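Local coordinates for core protein VP7 (Bluetongue virus, PDB 1BVP) that helps form the inner capsid of the virus, its homotrimers assembling as 260 capsomers on an inner scaffold of VP3, at residues Y271-R274 with D275-W278; P338-R341 with A342-R345; A284-N287 with R288-L291; P52-L55 with A56-N59. All blocks are in the same frame, centred on the assembly; numbering follows the deposited sequence.

Contact 1 of 4, residues Y271-R274 with D275-W278; sequences YSFR and DHTW
Arg274 lies along Trp278, the two side chains pointing the same way where a loop turns into a helix. Its CB starts 3.7 Å from Trp278 CD1, and CG stays beside the same atom at 4.0 Å. CD then settles over the pyrrole face, 3.7 Å from the centroid of the five-membered ring, a CH-pi contact. The extended run from CG to NE lifts the guanidinium higher above the same ring, CZ 5.2 Å from its centroid, too far for more than a weak cation-pi attraction; the group's plane is turned 67° from that of the indole. The polar end of Arg274 has other partners: NE bonds to Thr321 OG1, NH1 weakly to Asn269 O. The indole is presented by a helix whose N-cap is Asp275, with Trp278 N giving Asp275 OD1 a nearly straight bond of 2.9 Å (168°). Across the turn, Phe273 sends its edge, led by CZ, at the face of His276, with centroids 5.1 Å apart and the planes perpendicular. The corner joins helices 263-271 and 276-286. Helix 304-323 meets Trp278 through Leu313 and Ala317, helix 341-346 lies against Phe273 and His276, and Thr118 of the second subunit hydrogen-bonds Arg274 N.

Contact 2 of 4, residues P338-R341 with A342-R345; sequences PLTR and AIAR
Thr340 and Ile343 meet at the start of helix 341-346, where a compact polar turn gives way to loosely applied side chains. In the compact part Thr340 is the N-cap. With its hydroxyl tucked between its own backbone N and carbonyl carbon (chi1 56°), OG1 faces back into the first turn and accepts a weak bond of 3.3 Å from Ile343 N. The same residue offers its carbonyl, and Ala344 N reaches Thr340 O at 2.9 Å. One step on, Arg345 N meets Arg341 O at 2.8 Å in an almost straight bond (171°), so the helical pattern is established at once. The Ile343 side chain leans over the cap, its CD1 3.4 Å from Thr340 OG1, and the two side chains cross at a slant.

Packing is looser at Leu339, where CD1 of Leu339 only grazes Ile343 CG2 at 4.3 Å. Ala342 is exposed, and its CB has Thr340 OG1 as nearest side-chain atom across the turn, at 3.9 Å. Arg341 stretches away from the turn to form a salt bridge with Asp254 of the second subunit. The short helix thus lies between subunits: Ala344 packs on Phe273 of the loop joining helices 263-271 and 276-286 and on Trp119 of the second subunit, while Arg345 rests on Met253 of that subunit.

Contact 3 of 4, residues A284-N287 with R288-L291; sequences AILN and RTTL
Leu286 and Thr289 are the ends of a type I beta turn that leads the chain off helix 276-286, and an ST turn at Thr289 follows directly. Leu286 buries more surface here than any other residue of the contact. Its carbonyl O takes two bonds from Thr289: N arrives at 2.9 Å from above the carbonyl plane, whereas OG1 comes in at 2.7 Å within the plane, on a lone pair. Two donors of one residue thus hold the oxygen in different directions. The Leu286 side chain starts away from the turn, but its end comes back, CD2 lying 3.8 Å from Thr289 OG1 and 4.0 Å from CD2 of Leu291. Both leucines also touch Tyr271 and helix 304-323, on the buried flank of the turn.

Arg288, by contrast, belongs to the exposed flank. Its N donates to Ile285 O at 3.2 Å, and the side chain bends at chi2 (67°) and chi3, which brings CD to 3.8 Å from Ala284 O before the guanidinium heads outward. Beside it, Asn287 OD1 is hydrogen-bonded to Asn293 ND2. Asn287 is a predicted N-glycosylation site, the first residue of an Asn-Arg-Thr sequon; no glycan is present here. The sequon threonine also acts as acceptor, Thr289 OG1 receiving Leu291 N at 3.2 Å with an N-H...O angle of 157°.

Contact 4 of 4, residues P52-L55 with A56-N59; sequences PTSL and AQRN
Arg58 and Leu55 cross at about a right angle, the arginine folding back over the residue three places before it. One face of its guanidinium lies over Leu55 CA, toward the rim of the group, with NH2 3.6 Å from that atom, while Thr53 O lies at the edge of the group, close to its plane. A bend at chi3 (-78°) makes this possible: CG first passes Pro52 CB at 4.0 Å, and the chain then turns so that the flat end lies across Leu55. On the other side of the turn, Gln57 and Thr53 run side by side, pointing the same way. The Gln57 chain is extended beyond CG, which carries its amide back to the backbone of Thr53 and Ser54, and at its root CB packs on Pro52 CB at 3.8 Å. Between these two arms stands the N-cap of helix 55-73. A chi1 of 67° turns the Ser54 hydroxyl toward the first turn, where OG accepts from Gln57 N at 3.3 Å. Ser54 O then takes Arg58 N at 3.1 Å, and Leu55 O takes Asn59 N at 2.9 Å, the regular bonds of the first turn. Asn59 meets Leu55 at a slant, its OD1 3.8 Å from Leu55 CD1. Both polar tips have stronger partners beyond the turn: Arg58 NH1 donates to Leu323 O at the end of helix 304-323, where the helix dipole would probably favour a positive group, and Asn59 OD1 accepts from Glu326 N.

Three of the four contacts begin a helix and one leaves it. Contacts 1, 2 and 4 each have an N-cap side chain, carboxylate in the first and hydroxyl in the others; contact 3 ends the helix that contact 1 starts, with a threonine hydroxyl serving the turn. Contact 1 is buried and relies on aromatic faces, contact 3 is partly buried, on leucines, and contacts 2 and 4 lie at the surface. Contact 1 touches contact 2, through His276 and Ile343, and also contact 3. Within the trimer, contacts 1 and 2 meet the second subunit, whereas contacts 3 and 4 touch their own chain alone; contact 4 lies 20 Å or more from the others between centres.

Contact 1 of 4, residues Y271-R274 with D275-W278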
loop_
_atom_site.group_PDB
_atom_site.type_symbol
_atom_site.label_atom_id
_atom_site.label_comp_id
_atom_site.label_asym_id
_atom_site.label_seq_id
_atom_site.Cartn_x
_atom_site.Cartn_y
_atom_site.Cartn_z
ATOM N N TYR A 271 14.643 5.397 -6.994
ATOM C CA TYR A 271 15.218 4.492 -7.984
ATOM C C TYR A 271 14.820 4.725 -9.421
ATOM O O TYR A 271 15.278 4.018 -10.302
ATOM C CB TYR A 271 15.026 3.038 -7.573
ATOM C CG TYR A 271 15.838 2.644 -6.351
ATOM C CD1 TYR A 271 17.198 2.384 -6.451
ATOM C CD2 TYR A 271 15.253 2.566 -5.083
ATOM C CE1 TYR A 271 17.976 2.060 -5.318
ATOM C CE2 TYR A 271 16.025 2.242 -3.940
ATOM C CZ TYR A 271 17.379 1.993 -4.080
ATOM O OH TYR A 271 18.139 1.664 -2.974
ATOM N N SER A 272 13.979 5.716 -9.673
ATOM C CA SER A 272 13.621 6.032 -11.049
ATOM C C SER A 272 14.860 6.563 -11.745
ATOM O O SER A 272 15.790 7.139 -11.131
ATOM C CB SER A 272 12.521 7.059 -11.122
ATOM O OG SER A 272 11.345 6.454 -10.680
ATOM N N PHE A 273 14.839 6.389 -13.050
ATOM C CA PHE A 273 15.955 6.756 -13.883
ATOM C C PHE A 273 16.190 8.254 -14.026
ATOM O O PHE A 273 17.284 8.733 -13.695
ATOM C CB PHE A 273 15.755 6.096 -15.252
ATOM C CG PHE A 273 16.844 6.400 -16.237
ATOM C CD1 PHE A 273 18.178 6.033 -15.963
ATOM C CD2 PHE A 273 16.544 7.052 -17.439
ATOM C CE1 PHE A 273 19.210 6.311 -16.877
ATOM C CE2 PHE A 273 17.562 7.345 -18.368
ATOM C CZ PHE A 273 18.904 6.964 -18.077
ATOM N N ARG A 274 15.161 8.961 -14.533
ATOM C CA ARG A 274 15.184 10.415 -14.814
ATOM C C ARG A 274 16.092 10.664 -16.032
ATOM O O ARG A 274 15.611 10.911 -17.150
ATOM C CB ARG A 274 15.619 11.213 -13.570
ATOM C CG ARG A 274 14.427 11.455 -12.690
ATOM C CD ARG A 274 14.774 11.984 -11.347
ATOM N NE ARG A 274 13.603 12.621 -10.751
ATOM C CZ ARG A 274 12.771 12.021 -9.916
ATOM N NH1 ARG A 274 13.008 10.761 -9.570
ATOM N NH2 ARG A 274 11.663 12.653 -9.513
ATOM N N ASP A 275 17.394 10.518 -15.824
ATOM C CA ASP A 275 18.359 10.651 -16.898
ATOM C C ASP A 275 19.667 10.094 -16.359
ATOM O O ASP A 275 19.770 9.733 -15.154
ATOM C CB ASP A 275 18.517 12.106 -17.378
ATOM C CG ASP A 275 18.954 13.083 -16.261
ATOM O OD1 ASP A 275 19.833 12.780 -15.416
ATOM O OD2 ASP A 275 18.409 14.195 -16.247
ATOM N N HIS A 276 20.689 10.118 -17.202
ATOM C CA HIS A 276 21.974 9.570 -16.799
ATOM C C HIS A 276 22.655 10.217 -15.642
ATOM O O HIS A 276 23.359 9.547 -14.889
ATOM C CB HIS A 276 22.929 9.508 -17.975
ATOM C CG HIS A 276 22.469 8.584 -19.057
ATOM N ND1 HIS A 276 21.699 9.012 -20.122
ATOM C CD2 HIS A 276 22.601 7.241 -19.199
ATOM C CE1 HIS A 276 21.373 7.970 -20.870
ATOM N NE2 HIS A 276 21.907 6.886 -20.332
ATOM N N THR A 277 22.448 11.517 -15.486
ATOM C CA THR A 277 23.074 12.237 -14.392
ATOM C C THR A 277 22.426 11.849 -13.060
ATOM O O THR A 277 23.117 11.484 -12.089
ATOM C CB THR A 277 23.024 13.751 -14.669
ATOM O OG1 THR A 277 23.728 14.018 -15.894
ATOM C CG2 THR A 277 23.674 14.534 -13.537
ATOM N N TRP A 278 21.099 11.836 -13.024
ATOM C CA TRP A 278 20.439 11.477 -11.792
ATOM C C TRP A 278 20.783 10.032 -11.442
ATOM O O TRP A 278 21.068 9.677 -10.286
ATOM C CB TRP A 278 18.946 11.620 -11.950
ATOM C CG TRP A 278 18.253 11.043 -10.784
ATOM C CD1 TRP A 278 17.551 9.869 -10.732
ATOM C CD2 TRP A 278 18.303 11.543 -9.459
ATOM N NE1 TRP A 278 17.181 9.600 -9.442
ATOM C CE2 TRP A 278 17.632 10.611 -8.636
ATOM C CE3 TRP A 278 18.866 12.690 -8.880
ATOM C CZ2 TRP A 278 17.503 10.787 -7.259
ATOM C CZ3 TRP A 278 18.743 12.873 -7.509
ATOM C CH2 TRP A 278 18.063 11.921 -6.710
#

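Contact 2 of 4, residues P338-R341 with A342-R345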
loop_
_atom_site.group_PDB
_atom_site.type_symbol
_atom_site.label_atom_id
_atom_site.label_comp_id
_atom_site.label_asym_id
_atom_site.label_seq_id
_atom_site.Cartn_x
_atom_site.Cartn_y
_atom_site.Cartn_z
ATOM N N PRO A 338 15.642 11.634 -27.505
ATOM C CA PRO A 338 15.080 12.225 -26.280
ATOM C C PRO A 338 14.791 11.332 -25.029
ATOM O O PRO A 338 14.041 11.776 -24.141
ATOM C CB PRO A 338 13.818 12.953 -26.797
ATOM C CG PRO A 338 13.409 12.122 -27.994
ATOM C CD PRO A 338 14.745 11.855 -28.658
ATOM N N LEU A 339 15.405 10.138 -24.933
ATOM C CA LEU A 339 15.236 9.228 -23.782
ATOM C C LEU A 339 13.981 8.376 -23.858
ATOM O O LEU A 339 12.844 8.863 -23.915
ATOM C CB LEU A 339 15.288 9.965 -22.449
ATOM C CG LEU A 339 16.560 10.057 -21.597
ATOM C CD1 LEU A 339 17.826 9.886 -22.398
ATOM C CD2 LEU A 339 16.549 11.395 -20.860
ATOM N N THR A 340 14.206 7.075 -23.798
ATOM C CA THR A 340 13.140 6.107 -23.940
ATOM C C THR A 340 13.239 5.051 -22.867
ATOM O O THR A 340 14.249 4.962 -22.135
ATOM C CB THR A 340 13.274 5.408 -25.304
ATOM O OG1 THR A 340 14.586 4.810 -25.410
ATOM C CG2 THR A 340 13.090 6.423 -26.429
ATOM N N ARG A 341 12.218 4.203 -22.819
ATOM C CA ARG A 341 12.216 3.145 -21.830
ATOM C C ARG A 341 13.390 2.197 -22.071
ATOM O O ARG A 341 14.059 1.767 -21.127
ATOM C CB ARG A 341 10.898 2.414 -21.880
ATOM C CG ARG A 341 10.791 1.310 -20.888
ATOM C CD ARG A 341 9.391 0.721 -20.910
ATOM N NE ARG A 341 9.303 -0.552 -20.196
ATOM C CZ ARG A 341 8.164 -1.040 -19.714
ATOM N NH1 ARG A 341 7.028 -0.342 -19.875
ATOM N NH2 ARG A 341 8.149 -2.226 -19.101
ATOM N N ALA A 342 13.699 1.955 -23.344
ATOM C CA ALA A 342 14.801 1.061 -23.725
ATOM C C ALA A 342 16.144 1.576 -23.205
ATOM O O ALA A 342 16.963 0.830 -22.647
ATOM C CB ALA A 342 14.831 0.909 -25.238
ATOM N N ILE A 343 16.348 2.872 -23.369
ATOM C CA ILE A 343 17.567 3.515 -22.907
ATOM C C ILE A 343 17.659 3.502 -21.368
ATOM O O ILE A 343 18.739 3.269 -20.801
ATOM C CB ILE A 343 17.635 4.955 -23.444
ATOM C CG1 ILE A 343 17.764 4.935 -24.971
ATOM C CG2 ILE A 343 18.796 5.681 -22.824
ATOM C CD1 ILE A 343 17.687 6.304 -25.611
ATOM N N ALA A 344 16.527 3.767 -20.711
ATOM C CA ALA A 344 16.457 3.766 -19.259
ATOM C C ALA A 344 16.820 2.373 -18.744
ATOM O O ALA A 344 17.710 2.233 -17.888
ATOM C CB ALA A 344 15.043 4.158 -18.782
ATOM N N ARG A 345 16.150 1.353 -19.288
ATOM C CA ARG A 345 16.372 -0.033 -18.885
ATOM C C ARG A 345 17.831 -0.460 -19.016
ATOM O O ARG A 345 18.371 -1.132 -18.131
ATOM C CB ARG A 345 15.472 -0.974 -19.685
ATOM C CG ARG A 345 15.970 -2.411 -19.735
ATOM C CD ARG A 345 14.923 -3.393 -19.242
ATOM N NE ARG A 345 15.459 -4.753 -19.069
ATOM C CZ ARG A 345 16.537 -5.082 -18.333
ATOM N NH1 ARG A 345 17.267 -4.164 -17.670
ATOM N NH2 ARG A 345 16.857 -6.371 -18.201
#

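Contact 3 of 4, residues A284-N287 with R288-L291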
loop_
_atom_site.group_PDB
_atom_site.type_symbol
_atom_site.label_atom_id
_atom_site.label_comp_id
_atom_site.label_asym_id
_atom_site.label_seq_id
_atom_site.Cartn_x
_atom_site.Cartn_y
_atom_site.Cartn_z
ATOM N N ALA A 284 25.947 6.858 -7.021
ATOM C CA ALA A 284 27.110 7.294 -6.233
ATOM C C ALA A 284 26.774 7.572 -4.773
ATOM O O ALA A 284 27.548 7.235 -3.884
ATOM C CB ALA A 284 27.745 8.519 -6.855
ATOM N N ILE A 285 25.642 8.213 -4.514
ATOM C CA ILE A 285 25.256 8.495 -3.143
ATOM C C ILE A 285 24.902 7.188 -2.421
ATOM O O ILE A 285 25.345 6.963 -1.298
ATOM C CB ILE A 285 24.053 9.485 -3.096
ATOM C CG1 ILE A 285 24.441 10.820 -3.721
ATOM C CG2 ILE A 285 23.563 9.684 -1.678
ATOM C CD1 ILE A 285 23.263 11.704 -4.005
ATOM N N LEU A 286 24.142 6.304 -3.061
ATOM C CA LEU A 286 23.764 5.054 -2.400
ATOM C C LEU A 286 24.954 4.107 -2.135
ATOM O O LEU A 286 24.903 3.299 -1.194
ATOM C CB LEU A 286 22.620 4.373 -3.153
ATOM C CG LEU A 286 21.263 5.076 -2.979
ATOM C CD1 LEU A 286 20.199 4.488 -3.856
ATOM C CD2 LEU A 286 20.805 5.074 -1.518
ATOM N N ASN A 287 26.048 4.253 -2.894
ATOM C CA ASN A 287 27.256 3.417 -2.683
ATOM C C ASN A 287 27.886 3.629 -1.334
ATOM O O ASN A 287 28.744 2.868 -0.919
ATOM C CB ASN A 287 28.350 3.683 -3.725
ATOM C CG ASN A 287 28.027 3.062 -5.064
ATOM O OD1 ASN A 287 27.244 2.102 -5.129
ATOM N ND2 ASN A 287 28.605 3.600 -6.143
ATOM N N ARG A 288 27.513 4.711 -0.682
ATOM C CA ARG A 288 28.070 5.062 0.605
ATOM C C ARG A 288 27.145 4.600 1.709
ATOM O O ARG A 288 27.302 5.005 2.857
ATOM C CB ARG A 288 28.222 6.585 0.666
ATOM C CG ARG A 288 29.598 7.161 0.379
ATOM C CD ARG A 288 30.119 7.010 -1.043
ATOM N NE ARG A 288 31.193 6.020 -1.114
ATOM C CZ ARG A 288 32.165 5.855 -0.209
ATOM N NH1 ARG A 288 32.278 6.630 0.879
ATOM N NH2 ARG A 288 32.947 4.788 -0.315
ATOM N N THR A 289 26.158 3.781 1.358
ATOM C CA THR A 289 25.181 3.289 2.325
ATOM C C THR A 289 25.023 1.764 2.244
ATOM O O THR A 289 25.680 1.091 1.438
ATOM C CB THR A 289 23.796 3.949 2.082
ATOM O OG1 THR A 289 23.200 3.397 0.902
ATOM C CG2 THR A 289 23.941 5.471 1.885
ATOM N N THR A 290 24.133 1.214 3.066
ATOM C CA THR A 290 23.900 -0.228 3.065
ATOM C C THR A 290 22.728 -0.581 2.169
ATOM O O THR A 290 22.285 -1.730 2.131
ATOM C CB THR A 290 23.654 -0.761 4.476
ATOM O OG1 THR A 290 22.677 0.047 5.132
ATOM C CG2 THR A 290 24.941 -0.713 5.273
ATOM N N LEU A 291 22.251 0.413 1.433
ATOM C CA LEU A 291 21.147 0.256 0.523
ATOM C C LEU A 291 21.672 -0.089 -0.864
ATOM O O LEU A 291 22.812 0.235 -1.209
ATOM C CB LEU A 291 20.393 1.576 0.413
ATOM C CG LEU A 291 19.109 1.988 1.131
ATOM C CD1 LEU A 291 18.638 1.008 2.128
ATOM C CD2 LEU A 291 19.359 3.339 1.770
#

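Contact 4 of 4, residues P52-L55 with A56-N59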
loop_
_atom_site.group_PDB
_atom_site.type_symbol
_atom_site.label_atom_id
_atom_site.label_comp_id
_atom_site.label_asym_id
_atom_site.label_seq_id
_atom_site.Cartn_x
_atom_site.Cartn_y
_atom_site.Cartn_z
ATOM N N PRO A 52 16.853 31.803 -9.069
ATOM C CA PRO A 52 17.733 31.383 -10.164
ATOM C C PRO A 52 17.087 31.490 -11.542
ATOM O O PRO A 52 15.934 31.131 -11.710
ATOM C CB PRO A 52 17.992 29.920 -9.830
ATOM C CG PRO A 52 17.646 29.808 -8.353
ATOM C CD PRO A 52 16.453 30.650 -8.247
ATOM N N THR A 53 17.825 31.975 -12.532
ATOM C CA THR A 53 17.300 32.081 -13.898
ATOM C C THR A 53 18.206 31.293 -14.860
ATOM O O THR A 53 17.754 30.353 -15.528
ATOM C CB THR A 53 17.108 33.569 -14.342
ATOM O OG1 THR A 53 18.289 34.341 -14.061
ATOM C CG2 THR A 53 15.968 34.184 -13.559
ATOM N N SER A 54 19.495 31.608 -14.866
ATOM C CA SER A 54 20.426 30.899 -15.721
ATOM C C SER A 54 20.709 29.482 -15.223
ATOM O O SER A 54 20.527 29.175 -14.055
ATOM C CB SER A 54 21.755 31.657 -15.790
ATOM O OG SER A 54 22.432 31.654 -14.544
ATOM N N LEU A 55 21.251 28.658 -16.111
ATOM C CA LEU A 55 21.625 27.299 -15.778
ATOM C C LEU A 55 22.669 27.317 -14.673
ATOM O O LEU A 55 22.644 26.500 -13.747
ATOM C CB LEU A 55 22.218 26.619 -17.007
ATOM C CG LEU A 55 22.926 25.279 -16.798
ATOM C CD1 LEU A 55 21.891 24.225 -16.397
ATOM C CD2 LEU A 55 23.644 24.886 -18.075
ATOM N N ALA A 56 23.597 28.256 -14.752
ATOM C CA ALA A 56 24.632 28.311 -13.730
ATOM C C ALA A 56 24.056 28.556 -12.340
ATOM O O ALA A 56 24.552 28.002 -11.343
ATOM C CB ALA A 56 25.654 29.350 -14.081
ATOM N N GLN A 57 22.979 29.339 -12.278
ATOM C CA GLN A 57 22.347 29.635 -10.994
ATOM C C GLN A 57 21.554 28.461 -10.455
ATOM O O GLN A 57 21.476 28.245 -9.242
ATOM C CB GLN A 57 21.465 30.859 -11.108
ATOM C CG GLN A 57 22.263 32.103 -11.312
ATOM C CD GLN A 57 21.406 33.312 -11.630
ATOM O OE1 GLN A 57 21.689 34.405 -11.162
ATOM N NE2 GLN A 57 20.382 33.130 -12.461
ATOM N N ARG A 58 20.944 27.720 -11.370
ATOM C CA ARG A 58 20.179 26.539 -11.027
ATOM C C ARG A 58 21.115 25.451 -10.495
ATOM O O ARG A 58 20.870 24.888 -9.430
ATOM C CB ARG A 58 19.376 26.072 -12.232
ATOM C CG ARG A 58 18.187 26.969 -12.490
ATOM C CD ARG A 58 17.262 26.430 -13.539
ATOM N NE ARG A 58 17.747 26.646 -14.902
ATOM C CZ ARG A 58 18.126 25.679 -15.732
ATOM N NH1 ARG A 58 18.102 24.416 -15.358
ATOM N NH2 ARG A 58 18.480 25.972 -16.960
ATOM N N ASN A 59 22.246 25.250 -11.164
ATOM C CA ASN A 59 23.212 24.265 -10.709
ATOM C C ASN A 59 23.675 24.600 -9.306
ATOM O O ASN A 59 23.709 23.756 -8.397
ATOM C CB ASN A 59 24.420 24.252 -11.619
ATOM C CG ASN A 59 24.166 23.541 -12.917
ATOM O OD1 ASN A 59 23.160 22.857 -13.099
ATOM N ND2 ASN A 59 25.087 23.691 -13.835
#